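Local coordinates for protein type III effector NopAA (Sinorhizobium fredii USDA 257, PDB 6SDU) that hydrolyses xyloglucan, as the xyloglucanase domain of a type III secreted effector of the glycosyl hydrolase 12 family, at residues A[34-48]-A[52-64]. Residues are numbered along the deposited sequence; the frame is centred on the assembly and turned at random.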
ATOM      1  N   TYR A  34     -15.238  -6.151  -3.196  1.00 37.05           N
ATOM      2  CA  TYR A  34     -13.805  -6.281  -3.000  1.00 36.21           C
ATOM      3  C   TYR A  34     -13.245  -7.025  -4.200  1.00 35.84           C
ATOM      4  O   TYR A  34     -13.892  -7.931  -4.736  1.00 39.87           O
ATOM      5  CB  TYR A  34     -13.480  -7.034  -1.704  1.00 36.20           C
ATOM      6  CG  TYR A  34     -13.807  -6.295  -0.416  1.00 45.26           C
ATOM      7  CD1 TYR A  34     -15.110  -6.261   0.091  1.00 51.09           C
ATOM      8  CD2 TYR A  34     -12.806  -5.654   0.316  1.00 46.48           C
ATOM      9  CE1 TYR A  34     -15.406  -5.596   1.281  1.00 49.20           C
ATOM     10  CE2 TYR A  34     -13.095  -4.988   1.506  1.00 51.86           C
ATOM     11  CZ  TYR A  34     -14.397  -4.958   1.982  1.00 52.27           C
ATOM     12  OH  TYR A  34     -14.681  -4.291   3.157  1.00 56.52           O
ATOM     13  N   SER A  35     -12.056  -6.637  -4.637  1.00 39.00           N
ATOM     14  CA  SER A  35     -11.361  -7.395  -5.664  1.00 40.28           C
ATOM     15  C   SER A  35      -9.938  -7.675  -5.206  1.00 40.97           C
ATOM     16  O   SER A  35      -9.371  -6.946  -4.382  1.00 41.22           O
ATOM     17  CB  SER A  35     -11.386  -6.685  -7.030  1.00 40.60           C
ATOM     18  OG  SER A  35     -10.679  -5.466  -6.999  1.00 53.46           O
ATOM     19  N   TRP A  36      -9.392  -8.785  -5.697  1.00 33.13           N
ATOM     20  CA  TRP A  36      -8.034  -9.217  -5.377  1.00 29.58           C
ATOM     21  C   TRP A  36      -7.251  -9.369  -6.672  1.00 29.46           C
ATOM     22  O   TRP A  36      -7.768  -9.939  -7.640  1.00 31.00           O
ATOM     23  CB  TRP A  36      -8.049 -10.529  -4.594  1.00 25.69           C
ATOM     24  CG  TRP A  36      -8.671 -10.418  -3.206  1.00 30.72           C
ATOM     25  CD1 TRP A  36      -8.007 -10.251  -2.010  1.00 28.65           C
ATOM     26  CD2 TRP A  36     -10.067 -10.486  -2.880  1.00 35.35           C
ATOM     27  NE1 TRP A  36      -8.913 -10.197  -0.970  1.00 34.83           N
ATOM     28  CE2 TRP A  36     -10.179 -10.348  -1.471  1.00 37.70           C
ATOM     29  CE3 TRP A  36     -11.236 -10.655  -3.637  1.00 34.51           C
ATOM     30  CZ2 TRP A  36     -11.415 -10.356  -0.810  1.00 33.92           C
ATOM     31  CZ3 TRP A  36     -12.459 -10.678  -2.983  1.00 30.80           C
ATOM     32  CH2 TRP A  36     -12.540 -10.520  -1.579  1.00 35.48           C
ATOM     33  N   ASN A  37      -6.012  -8.863  -6.693  1.00 29.74           N
ATOM     34  CA  ASN A  37      -5.187  -8.833  -7.900  1.00 31.93           C
ATOM     35  C   ASN A  37      -3.785  -9.364  -7.621  1.00 31.77           C
ATOM     36  O   ASN A  37      -3.071  -8.822  -6.773  1.00 34.86           O
ATOM     37  CB  ASN A  37      -5.120  -7.407  -8.443  1.00 32.58           C
ATOM     38  CG  ASN A  37      -6.495  -6.847  -8.731  1.00 43.36           C
ATOM     39  OD1 ASN A  37      -7.012  -7.018  -9.839  1.00 39.04           O
ATOM     40  ND2 ASN A  37      -7.116  -6.200  -7.729  1.00 38.65           N
ATOM     41  N   ASN A  38      -3.399 -10.420  -8.349  1.00 31.29           N
ATOM     42  CA  ASN A  38      -2.066 -11.043  -8.276  1.00 28.28           C
ATOM     43  C   ASN A  38      -1.073 -10.325  -9.194  1.00 35.38           C
ATOM     44  O   ASN A  38      -0.534 -10.905 -10.137  1.00 44.20           O
ATOM     45  CB  ASN A  38      -2.158 -12.520  -8.639  1.00 31.65           C
ATOM     46  CG  ASN A  38      -0.985 -13.313  -8.119  1.00 30.75           C
ATOM     47  OD1 ASN A  38      -0.421 -12.972  -7.088  1.00 27.75           O
ATOM     48  ND2 ASN A  38      -0.595 -14.360  -8.839  1.00 21.55           N
ATOM     49  N   ASP A  39      -0.808  -9.055  -8.893  1.00 33.18           N
ATOM     50  CA  ASP A  39       0.007  -8.217  -9.780  1.00 38.18           C
ATOM     51  C   ASP A  39       1.495  -8.523  -9.640  1.00 36.66           C
ATOM     52  O   ASP A  39       2.066  -8.307  -8.563  1.00 37.96           O
ATOM     53  CB  ASP A  39      -0.249  -6.742  -9.503  1.00 33.58           C
ATOM     54  CG  ASP A  39      -1.609  -6.300  -9.955  1.00 42.45           C
ATOM     55  OD1 ASP A  39      -2.437  -7.181 -10.305  1.00 48.00           O
ATOM     56  OD2 ASP A  39      -1.836  -5.064  -9.985  1.00 45.20           O
ATOM     57  N   VAL A  40       2.098  -9.077 -10.710  1.00 21.15           N
ATOM     58  CA  VAL A  40       3.527  -9.389 -10.808  1.00 26.76           C
ATOM     59  C   VAL A  40       3.979  -9.071 -12.226  1.00 39.34           C
ATOM     60  O   VAL A  40       3.375  -9.560 -13.190  1.00 39.47           O
ATOM     61  CB  VAL A  40       3.872 -10.863 -10.516  1.00 31.06           C
ATOM     62  CG1 VAL A  40       5.350 -10.997 -10.198  1.00 23.84           C
ATOM     63  CG2 VAL A  40       3.031 -11.422  -9.425  1.00 45.23           C
ATOM     64  N   TRP A  41       5.008  -8.232 -12.362  1.00 38.13           N
ATOM     65  CA  TRP A  41       5.496  -7.813 -13.677  1.00 38.91           C
ATOM     66  C   TRP A  41       7.019  -7.891 -13.790  1.00 43.17           C
ATOM     67  O   TRP A  41       7.692  -8.349 -12.858  1.00 37.76           O
ATOM     68  CB  TRP A  41       5.042  -6.390 -13.957  1.00 31.91           C
ATOM     69  CG  TRP A  41       5.542  -5.473 -12.912  1.00 34.58           C
ATOM     70  CD1 TRP A  41       6.756  -4.852 -12.882  1.00 35.74           C
ATOM     71  CD2 TRP A  41       4.870  -5.105 -11.705  1.00 32.09           C
ATOM     72  NE1 TRP A  41       6.865  -4.089 -11.745  1.00 36.31           N
ATOM     73  CE2 TRP A  41       5.720  -4.221 -11.007  1.00 36.64           C
ATOM     74  CE3 TRP A  41       3.623  -5.413 -11.162  1.00 26.69           C
ATOM     75  CZ2 TRP A  41       5.369  -3.648  -9.786  1.00 30.63           C
ATOM     76  CZ3 TRP A  41       3.276  -4.842  -9.939  1.00 35.84           C
ATOM     77  CH2 TRP A  41       4.153  -3.981  -9.262  1.00 29.78           C
ATOM     78  N   GLY A  42       7.590  -7.419 -14.905  1.00 40.96           N
ATOM     79  CA  GLY A  42       9.030  -7.315 -14.955  1.00 52.63           C
ATOM     80  C   GLY A  42       9.750  -8.373 -15.768  1.00 56.47           C
ATOM     81  O   GLY A  42       9.137  -9.220 -16.428  1.00 47.16           O
ATOM     82  N   PRO A  43      11.097  -8.312 -15.750  1.00 55.83           N
ATOM     83  CA  PRO A  43      11.914  -9.217 -16.578  1.00 58.53           C
ATOM     84  C   PRO A  43      11.792 -10.702 -16.248  1.00 59.75           C
ATOM     85  O   PRO A  43      11.401 -11.492 -17.120  1.00 57.90           O
ATOM     86  CB  PRO A  43      13.344  -8.708 -16.329  1.00 58.70           C
ATOM     87  CG  PRO A  43      13.269  -7.868 -15.077  1.00 56.53           C
ATOM     88  CD  PRO A  43      11.905  -7.277 -15.082  1.00 54.13           C
ATOM     89  N   ARG A  44      12.139 -11.118 -15.032  1.00 62.68           N
ATOM     90  CA  ARG A  44      11.986 -12.518 -14.637  1.00 72.49           C
ATOM     91  C   ARG A  44      11.317 -12.564 -13.278  1.00 62.23           C
ATOM     92  O   ARG A  44      11.991 -12.677 -12.237  1.00 61.01           O
ATOM     93  CB  ARG A  44      13.321 -13.268 -14.642  1.00 87.85           C
ATOM     94  CG  ARG A  44      13.165 -14.777 -14.924  1.00 97.63           C
ATOM     95  CD  ARG A  44      12.161 -15.031 -16.076  1.00105.65           C
ATOM     96  NE  ARG A  44      12.644 -14.757 -17.436  1.00112.59           N
ATOM     97  CZ  ARG A  44      13.628 -15.420 -18.047  1.00116.72           C
ATOM     98  NH1 ARG A  44      14.273 -16.384 -17.407  1.00115.96           N
ATOM     99  NH2 ARG A  44      13.976 -15.114 -19.298  1.00112.02           N
ATOM    100  N   PRO A  45       9.977 -12.525 -13.253  1.00 56.54           N
ATOM    101  CA  PRO A  45       9.272 -12.526 -11.968  1.00 53.34           C
ATOM    102  C   PRO A  45       9.326 -13.898 -11.329  1.00 46.40           C
ATOM    103  O   PRO A  45       9.205 -14.919 -12.007  1.00 40.37           O
ATOM    104  CB  PRO A  45       7.841 -12.160 -12.359  1.00 49.75           C
ATOM    105  CG  PRO A  45       7.687 -12.730 -13.744  1.00 44.27           C
ATOM    106  CD  PRO A  45       9.043 -12.601 -14.398  1.00 50.44           C
ATOM    107  N   GLY A  46       9.342 -13.918 -10.001  1.00 40.99           N
ATOM    108  CA  GLY A  46       9.339 -15.178  -9.310  1.00 32.90           C
ATOM    109  C   GLY A  46       7.935 -15.676  -9.088  1.00 31.43           C
ATOM    110  O   GLY A  46       6.952 -14.960  -9.291  1.00 31.38           O
ATOM    111  N   PRO A  47       7.814 -16.925  -8.653  1.00 27.92           N
ATOM    112  CA  PRO A  47       6.478 -17.484  -8.418  1.00 32.78           C
ATOM    113  C   PRO A  47       5.754 -16.700  -7.339  1.00 31.18           C
ATOM    114  O   PRO A  47       6.367 -16.198  -6.393  1.00 29.44           O
ATOM    115  CB  PRO A  47       6.761 -18.928  -7.976  1.00 28.92           C
ATOM    116  CG  PRO A  47       8.226 -18.967  -7.653  1.00 28.50           C
ATOM    117  CD  PRO A  47       8.888 -17.912  -8.458  1.00 25.89           C
ATOM    118  N   GLN A  48       4.439 -16.585  -7.501  1.00 24.50           N
ATOM    119  CA  GLN A  48       3.622 -15.877  -6.530  1.00 30.93           C
ATOM    120  C   GLN A  48       2.223 -16.451  -6.579  1.00 31.64           C
ATOM    121  O   GLN A  48       1.610 -16.455  -7.652  1.00 30.14           O
ATOM    122  CB  GLN A  48       3.573 -14.381  -6.837  1.00 32.46           C
ATOM    123  CG  GLN A  48       2.765 -13.599  -5.844  1.00 27.65           C
ATOM    124  CD  GLN A  48       2.880 -12.104  -6.033  1.00 32.31           C
ATOM    125  OE1 GLN A  48       3.874 -11.481  -5.645  1.00 32.88           O
ATOM    126  NE2 GLN A  48       1.838 -11.510  -6.598  1.00 28.36           N
ATOM    127  N   VAL A  52      -7.648 -16.412  -1.505  1.00 26.64           N
ATOM    128  CA  VAL A  52      -8.671 -15.634  -0.812  1.00 30.77           C
ATOM    129  C   VAL A  52      -9.574 -16.585  -0.048  1.00 33.23           C
ATOM    130  O   VAL A  52     -10.171 -17.497  -0.639  1.00 29.37           O
ATOM    131  CB  VAL A  52      -9.491 -14.775  -1.779  1.00 29.82           C
ATOM    132  CG1 VAL A  52     -10.519 -13.985  -0.994  1.00 35.85           C
ATOM    133  CG2 VAL A  52      -8.574 -13.871  -2.570  1.00 28.65           C
ATOM    134  N   SER A  53      -9.690 -16.370   1.260  1.00 31.53           N
ATOM    135  CA  SER A  53     -10.557 -17.230   2.050  1.00 30.00           C
ATOM    136  C   SER A  53     -11.961 -16.663   2.244  1.00 31.93           C
ATOM    137  O   SER A  53     -12.891 -17.428   2.520  1.00 45.09           O
ATOM    138  CB  SER A  53      -9.914 -17.476   3.417  1.00 37.18           C
ATOM    139  OG  SER A  53     -10.737 -18.318   4.186  1.00 43.36           O
ATOM    140  N   GLY A  54     -12.153 -15.377   2.000  1.00 34.57           N
ATOM    141  CA  GLY A  54     -13.423 -14.702   2.211  1.00 39.67           C
ATOM    142  C   GLY A  54     -13.183 -13.221   2.027  1.00 37.91           C
ATOM    143  O   GLY A  54     -12.036 -12.782   1.862  1.00 42.94           O
ATOM    144  N   VAL A  55     -14.270 -12.441   2.094  1.00 44.87           N
ATOM    145  CA  VAL A  55     -14.152 -11.033   1.692  1.00 47.13           C
ATOM    146  C   VAL A  55     -13.155 -10.271   2.553  1.00 49.61           C
ATOM    147  O   VAL A  55     -12.492  -9.341   2.074  1.00 55.01           O
ATOM    148  CB  VAL A  55     -15.533 -10.329   1.713  1.00 45.58           C
ATOM    149  CG1 VAL A  55     -16.318 -10.657   0.469  1.00 50.43           C
ATOM    150  CG2 VAL A  55     -16.320 -10.721   2.939  1.00 51.55           C
ATOM    151  N   ASN A  56     -12.990 -10.669   3.806  1.00 42.48           N
ATOM    152  CA  ASN A  56     -12.098  -9.969   4.714  1.00 41.15           C
ATOM    153  C   ASN A  56     -10.753 -10.654   4.963  1.00 37.06           C
ATOM    154  O   ASN A  56      -9.921 -10.081   5.671  1.00 41.85           O
ATOM    155  CB  ASN A  56     -12.850  -9.660   6.012  1.00 56.18           C
ATOM    156  CG  ASN A  56     -14.075  -8.752   5.757  1.00 66.93           C
ATOM    157  OD1 ASN A  56     -13.973  -7.718   5.074  1.00 63.23           O
ATOM    158  ND2 ASN A  56     -15.231  -9.150   6.285  1.00 64.43           N
ATOM    159  N   ARG A  57     -10.504 -11.856   4.436  1.00 31.03           N
ATOM    160  CA  ARG A  57      -9.288 -12.593   4.794  1.00 30.34           C
ATOM    161  C   ARG A  57      -8.641 -13.209   3.561  1.00 34.00           C
ATOM    162  O   ARG A  57      -9.273 -13.984   2.843  1.00 33.53           O
ATOM    163  CB  ARG A  57      -9.586 -13.692   5.813  1.00 31.85           C
ATOM    164  CG  ARG A  57      -8.369 -14.475   6.232  1.00 31.52           C
ATOM    165  CD  ARG A  57      -8.761 -15.653   7.089  1.00 53.22           C
ATOM    166  NE  ARG A  57      -9.105 -15.231   8.441  1.00 77.68           N
ATOM    167  CZ  ARG A  57      -8.314 -15.404   9.494  1.00 89.98           C
ATOM    168  NH1 ARG A  57      -7.136 -16.002   9.339  1.00 89.85           N
ATOM    169  NH2 ARG A  57      -8.699 -14.982  10.697  1.00 95.00           N
ATOM    170  N   TRP A  58      -7.352 -12.916   3.372  1.00 30.60           N
ATOM    171  CA  TRP A  58      -6.595 -13.374   2.219  1.00 25.54           C
ATOM    172  C   TRP A  58      -5.121 -13.513   2.580  1.00 32.98           C
ATOM    173  O   TRP A  58      -4.682 -13.159   3.684  1.00 31.09           O
ATOM    174  CB  TRP A  58      -6.789 -12.446   1.012  1.00 24.24           C
ATOM    175  CG  TRP A  58      -6.265 -11.063   1.123  1.00 26.52           C
ATOM    176  CD1 TRP A  58      -6.858  -9.999   1.774  1.00 22.67           C
ATOM    177  CD2 TRP A  58      -5.091 -10.537   0.486  1.00 29.58           C
ATOM    178  NE1 TRP A  58      -6.093  -8.862   1.604  1.00 33.40           N
ATOM    179  CE2 TRP A  58      -5.007  -9.161   0.824  1.00 32.93           C
ATOM    180  CE3 TRP A  58      -4.111 -11.090  -0.343  1.00 24.03           C
ATOM    181  CZ2 TRP A  58      -3.975  -8.334   0.356  1.00 32.98           C
ATOM    182  CZ3 TRP A  58      -3.067 -10.278  -0.775  1.00 31.29           C
ATOM    183  CH2 TRP A  58      -3.012  -8.911  -0.432  1.00 33.41           C
ATOM    184  N   SER A  59      -4.378 -14.119   1.656  1.00 27.55           N
ATOM    185  CA  SER A  59      -2.973 -14.408   1.857  1.00 31.81           C
ATOM    186  C   SER A  59      -2.268 -14.415   0.502  1.00 33.56           C
ATOM    187  O   SER A  59      -2.905 -14.590  -0.545  1.00 26.98           O
ATOM    188  CB  SER A  59      -2.843 -15.757   2.600  1.00 30.94           C
ATOM    189  OG  SER A  59      -1.593 -16.355   2.383  1.00 55.24           O
ATOM    190  N   VAL A  60      -0.948 -14.201   0.535  1.00 33.39           N
ATOM    191  CA  VAL A  60      -0.094 -14.296  -0.646  1.00 34.86           C
ATOM    192  C   VAL A  60       1.292 -14.805  -0.239  1.00 37.23           C
ATOM    193  O   VAL A  60       1.842 -14.401   0.797  1.00 33.05           O
ATOM    194  CB  VAL A  60       0.006 -12.949  -1.385  1.00 27.47           C
ATOM    195  CG1 VAL A  60       0.553 -11.873  -0.454  1.00 25.49           C
ATOM    196  CG2 VAL A  60       0.881 -13.112  -2.616  1.00 23.55           C
ATOM    197  N   TRP A  61       1.835 -15.736  -1.028  1.00 31.69           N
ATOM    198  CA  TRP A  61       3.217 -16.206  -0.906  1.00 26.07           C
ATOM    199  C   TRP A  61       3.989 -15.842  -2.159  1.00 25.94           C
ATOM    200  O   TRP A  61       3.467 -15.987  -3.263  1.00 29.74           O
ATOM    201  CB  TRP A  61       3.282 -17.703  -0.701  1.00 21.06           C
ATOM    202  CG  TRP A  61       4.653 -18.302  -0.766  1.00 25.60           C
ATOM    203  CD1 TRP A  61       5.521 -18.556   0.307  1.00 22.14           C
ATOM    204  CD2 TRP A  61       5.324 -18.804  -1.938  1.00 26.01           C
ATOM    205  NE1 TRP A  61       6.671 -19.161  -0.154  1.00 25.02           N
ATOM    206  CE2 TRP A  61       6.577 -19.346  -1.511  1.00 30.65           C
ATOM    207  CE3 TRP A  61       4.993 -18.859  -3.293  1.00 22.36           C
ATOM    208  CZ2 TRP A  61       7.509 -19.894  -2.407  1.00 24.61           C
ATOM    209  CZ3 TRP A  61       5.926 -19.430  -4.189  1.00 30.91           C
ATOM    210  CH2 TRP A  61       7.165 -19.946  -3.730  1.00 22.69           C
ATOM    211  N   SER A  62       5.214 -15.347  -1.999  1.00 26.10           N
ATOM    212  CA  SER A  62       5.971 -14.880  -3.151  1.00 22.68           C
ATOM    213  C   SER A  62       7.446 -15.152  -2.939  1.00 21.43           C
ATOM    214  O   SER A  62       7.954 -14.962  -1.839  1.00 29.16           O
ATOM    215  CB  SER A  62       5.714 -13.369  -3.394  1.00 21.64           C
ATOM    216  OG  SER A  62       6.213 -12.915  -4.645  1.00 29.05           O
ATOM    217  N   ASP A  63       8.126 -15.593  -3.995  1.00 26.09           N
ATOM    218  CA  ASP A  63       9.570 -15.864  -4.027  1.00 27.77           C
ATOM    219  C   ASP A  63      10.232 -14.999  -5.108  1.00 35.29           C
ATOM    220  O   ASP A  63      10.463 -15.463  -6.227  1.00 34.58           O
ATOM    221  CB  ASP A  63       9.785 -17.376  -4.312  1.00 28.48           C
ATOM    222  CG  ASP A  63      11.249 -17.765  -4.376  1.00 35.05           C
ATOM    223  OD1 ASP A  63      12.120 -16.885  -4.226  1.00 32.63           O
ATOM    224  OD2 ASP A  63      11.535 -18.971  -4.593  1.00 43.07           O
ATOM    225  N   GLN A  64      10.554 -13.751  -4.770  1.00 33.12           N
ATOM    226  CA  GLN A  64      11.147 -12.788  -5.696  1.00 29.67           C
ATOM    227  C   GLN A  64      12.655 -12.663  -5.475  1.00 31.14           C
ATOM    228  O   GLN A  64      13.121 -12.711  -4.323  1.00 29.45           O
ATOM    229  CB  GLN A  64      10.473 -11.425  -5.531  1.00 26.17           C
ATOM    230  CG  GLN A  64       8.963 -11.493  -5.774  1.00 25.10           C
ATOM    231  CD  GLN A  64       8.621 -12.108  -7.126  1.00 29.79           C
ATOM    232  OE1 GLN A  64       9.277 -11.812  -8.126  1.00 22.46           O
ATOM    233  NE2 GLN A  64       7.568 -12.930  -7.170  1.00 22.35           N
TER
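Trp36 meets Val52 over one ring face and Trp58 at its edge. The two methyls of Val52 share that face: CG2 sits over the five-membered ring, 3.6 Å from its centroid, in a CH-pi contact. The pyrrole edge of Trp36 points into the face of Trp58, a T-shaped stack with planes at 70°. NE1 of Trp36 comes 3.4 Å from CD1 of Trp58, which also stacks with Phe229. The backbone O of Val55 lies near the Trp36 ring plane, 3.2 Å from CZ2. The same oxygen sits over a face of Tyr34, whose OH is hydrogen-bonded to Val234 N.

The other end is mainly polar, though Pro47 CB touches the edge of Trp61 there. Gln48 holds CG anti to its backbone N (chi1 -179°) and runs out extended. Gln48 OE1 accepts a hydrogen bond from Ser62 OG at 2.9 Å, in the carbonyl plane on a lone pair. OE1 is also hydrogen-bonded to Ser72 OG, and NE2 gives a nearly straight hydrogen bond to Asn38 OD1. Gln64, bent at chi2 (-54°), grips Gly46 twice: Gly46 N gives to Gln64 OE1 at 2.8 Å, and Gln64 NE2 gives to Gly46 O at 3.0 Å from well above the carbonyl plane. NE2 also donates to Ser62 OG. Asp63 N gives a nearly straight hydrogen bond to Pro47 O, 3.0 Å.

Strand 34-40 belongs to one sheet of the GH12 beta-sandwich, strands 48-54 and 57-62 to the other. Trp36 packing on Val52 and Trp58, and the Gln48-Asn38 bonds, cross between the layers. Gln48-Ser62 is an antiparallel bridge within the second sheet. Bonds at both ends of the Gln48 and Gln64 amides fix how these groups are turned.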